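Local coordinates for peptide ABC transporter, peptide-binding protein (Enterococcus faecalis, PDB 3O6P) that is a fragment of a family 5 solute-binding protein that, when whole, probably binds peptides outside the cell and delivers them to an ABC transporter, at residues Phe167-Asn175 against Phe187-Ser195. Numbering follows the deposited sequence.
Sequences FLDLFASDN and FDKFVKAAS
D188 spends both carboxylate oxygens on S173, one on the backbone and one on the side chain: OD1 accepts from S173 N at 2.8 Å, and OD2 accepts from S173 OG at 2.6 Å through the lone pair on the side facing OD1. This two-pronged grip illustrates how an acidic side chain on a helix can hold a neighbouring turn, here the type I beta turn A172-N175 that follows the 3-10 segment 169-171, in a fragment of a family 5 solute-binding protein. With chi1 at 65°, S173 OG sits between its own backbone N and carbonyl carbon, a placement that lets N and OG reach one carboxylate together. The next turn residue adds charge: in one of the two conformers modelled for K192, its NZ makes a salt bridge with D174 OD1 at 3.1 Å, coming to that oxygen on its syn side, 28° out of the carboxylate plane. In that conformer the ammonium may also temper the like charges of D174 and D188.

Alongside these polar bonds the packing is mostly apolar. F187, with CG anti to its backbone N (chi1 -176°), sends its ring toward the 3-10 turn, where L168 O lies in the ring plane at the edge, 3.2 Å from F187 CZ, and F171 CB packs against F187 CE2 at 3.8 Å. In one of its two modelled conformers, V191 turns CG1 to A172 CB and CG2 to L168 CB. F171 continues this layer into the fold: its ring meets Y8 of strand 5-11 edge-to-face, and its side chain touches I216 of helix 202-218. Toward the C-terminal end of helix 185-195, water takes over from direct bonds: D169 OD1 accepts from two waters, one also bonded to S195 OG and the other donating to V191 O at 2.6 Å.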
# COMPACT_ATOMS: atom_id res chain seq x y z
N PHE A 167 10.99 -4.41 -2.20
CA PHE A 167 9.69 -3.76 -2.03
C PHE A 167 9.80 -2.34 -1.52
O PHE A 167 9.11 -1.43 -2.00
CB PHE A 167 8.83 -4.58 -1.06
CG PHE A 167 8.41 -5.90 -1.64
CD1 PHE A 167 7.14 -6.04 -2.23
CD2 PHE A 167 9.30 -7.00 -1.63
CE1 PHE A 167 6.77 -7.25 -2.79
CE2 PHE A 167 8.91 -8.21 -2.17
CZ PHE A 167 7.64 -8.33 -2.77
N LEU A 168 10.66 -2.15 -0.52
CA LEU A 168 10.73 -0.87 0.16
C LEU A 168 11.28 0.23 -0.76
O LEU A 168 10.80 1.36 -0.73
CB LEU A 168 11.54 -0.98 1.45
CG LEU A 168 10.98 -1.97 2.47
CD1 LEU A 168 12.06 -2.31 3.50
CD2 LEU A 168 9.72 -1.39 3.17
N ASP A 169 12.25 -0.12 -1.61
CA ASP A 169 12.85 0.88 -2.50
C ASP A 169 11.83 1.56 -3.42
O ASP A 169 12.02 2.70 -3.84
CB ASP A 169 13.95 0.25 -3.38
CG ASP A 169 15.23 -0.06 -2.62
OD1 ASP A 169 15.40 0.42 -1.46
OD2 ASP A 169 16.09 -0.78 -3.21
N LEU A 170 10.74 0.86 -3.73
CA LEU A 170 9.74 1.36 -4.65
C LEU A 170 9.14 2.66 -4.18
O LEU A 170 8.64 3.42 -5.02
CB LEU A 170 8.60 0.34 -4.82
CG LEU A 170 9.01 -1.08 -5.24
CD1 LEU A 170 7.76 -1.99 -5.22
CD2 LEU A 170 9.67 -1.13 -6.61
N PHE A 171 9.17 2.91 -2.86
CA PHE A 171 8.40 4.02 -2.29
C PHE A 171 9.26 5.16 -1.80
O PHE A 171 8.78 6.09 -1.15
CB PHE A 171 7.37 3.52 -1.27
CG PHE A 171 6.37 2.60 -1.89
CD1 PHE A 171 5.37 3.11 -2.71
CD2 PHE A 171 6.51 1.22 -1.76
CE1 PHE A 171 4.48 2.27 -3.36
CE2 PHE A 171 5.63 0.35 -2.41
CZ PHE A 171 4.60 0.87 -3.21
N ALA A 172 10.55 5.07 -2.09
CA ALA A 172 11.42 6.22 -1.96
C ALA A 172 10.79 7.35 -2.79
O ALA A 172 10.23 7.09 -3.87
CB ALA A 172 12.82 5.90 -2.48
N SER A 173 10.91 8.58 -2.31
CA SER A 173 10.21 9.71 -2.93
C SER A 173 10.62 9.92 -4.38
O SER A 173 9.84 10.43 -5.17
CB SER A 173 10.46 11.01 -2.15
OG SER A 173 11.83 11.35 -2.22
N ASP A 174 11.86 9.54 -4.71
CA ASP A 174 12.42 9.73 -6.05
C ASP A 174 12.47 8.45 -6.91
O ASP A 174 13.13 8.43 -7.96
CB ASP A 174 13.82 10.35 -5.94
CG ASP A 174 14.78 9.56 -5.05
OD1 ASP A 174 15.94 10.02 -4.91
OD2 ASP A 174 14.39 8.51 -4.46
N ASN A 175 11.75 7.40 -6.49
CA ASN A 175 11.76 6.16 -7.27
C ASN A 175 10.66 6.21 -8.34
O ASN A 175 9.53 6.61 -8.06
CB ASN A 175 11.61 4.92 -6.34
CG ASN A 175 11.89 3.60 -7.05
OD1 ASN A 175 11.09 3.12 -7.85
ND2 ASN A 175 13.05 3.02 -6.77
N PHE A 187 10.95 7.83 5.86
CA PHE A 187 10.99 6.64 5.02
C PHE A 187 12.21 6.69 4.09
O PHE A 187 13.00 5.71 4.04
CB PHE A 187 9.72 6.47 4.20
CG PHE A 187 9.71 5.20 3.40
CD1 PHE A 187 9.31 3.98 3.99
CD2 PHE A 187 10.12 5.20 2.06
CE1 PHE A 187 9.29 2.81 3.28
CE2 PHE A 187 10.11 4.00 1.32
CZ PHE A 187 9.71 2.80 1.93
N ASP A 188 12.38 7.84 3.41
CA ASP A 188 13.53 7.99 2.51
C ASP A 188 14.84 7.75 3.26
O ASP A 188 15.76 7.06 2.75
CB ASP A 188 13.59 9.41 1.92
CG ASP A 188 12.73 9.59 0.67
OD1 ASP A 188 11.89 8.72 0.33
OD2 ASP A 188 12.91 10.65 0.04
N LYS A 189 14.94 8.32 4.47
CA LYS A 189 16.14 8.20 5.29
C LYS A 189 16.46 6.74 5.52
O LYS A 189 17.58 6.31 5.29
CB LYS A 189 15.96 8.93 6.63
CG LYS A 189 17.24 8.97 7.48
CD LYS A 189 16.94 9.44 8.88
CE LYS A 189 16.47 8.28 9.74
NZ LYS A 189 16.23 8.70 11.15
N PHE A 190 15.47 5.97 5.97
CA PHE A 190 15.71 4.56 6.29
C PHE A 190 16.03 3.72 5.03
O PHE A 190 16.99 2.93 5.05
CB PHE A 190 14.49 3.97 7.03
CG PHE A 190 14.26 4.54 8.41
CD1 PHE A 190 15.27 4.54 9.38
CD2 PHE A 190 12.98 5.00 8.77
CE1 PHE A 190 15.01 5.04 10.69
CE2 PHE A 190 12.72 5.50 10.07
CZ PHE A 190 13.74 5.52 11.02
N VAL A 191 15.23 3.90 3.98
CA VAL A 191 15.36 3.01 2.83
C VAL A 191 16.65 3.26 2.06
O VAL A 191 17.24 2.32 1.53
CB VAL A 191 14.08 3.00 1.92
CG1 VAL A 191 13.91 4.31 1.17
CG2 VAL A 191 14.15 1.84 0.96
N LYS A 192 17.09 4.51 2.04
CA LYS A 192 18.35 4.86 1.40
C LYS A 192 19.53 4.37 2.24
O LYS A 192 20.48 3.81 1.71
CB LYS A 192 18.45 6.37 1.20
CG LYS A 192 17.40 6.93 0.26
CD LYS A 192 17.93 7.07 -1.15
CE LYS A 192 16.89 7.73 -2.08
NZ LYS A 192 16.93 9.23 -2.10
N ALA A 193 19.45 4.56 3.56
CA ALA A 193 20.50 4.08 4.47
C ALA A 193 20.75 2.59 4.26
O ALA A 193 21.90 2.14 4.31
CB ALA A 193 20.17 4.38 5.94
N ALA A 194 19.69 1.83 3.99
CA ALA A 194 19.76 0.40 3.73
C ALA A 194 20.38 0.06 2.37
O ALA A 194 21.11 -0.92 2.24
CB ALA A 194 18.38 -0.24 3.84
N SER A 195 20.07 0.89 1.37
CA SER A 195 20.37 0.57 -0.03
C SER A 195 21.68 1.14 -0.43
O SER A 195 22.19 0.83 -1.51
CB SER A 195 19.28 1.13 -0.96
OG SER A 195 19.32 2.55 -1.00
O HOH W 1 16.32 3.00 -1.72
O HOH W 2 16.86 -0.18 0.87
O HOH W 3 9.04 8.57 0.63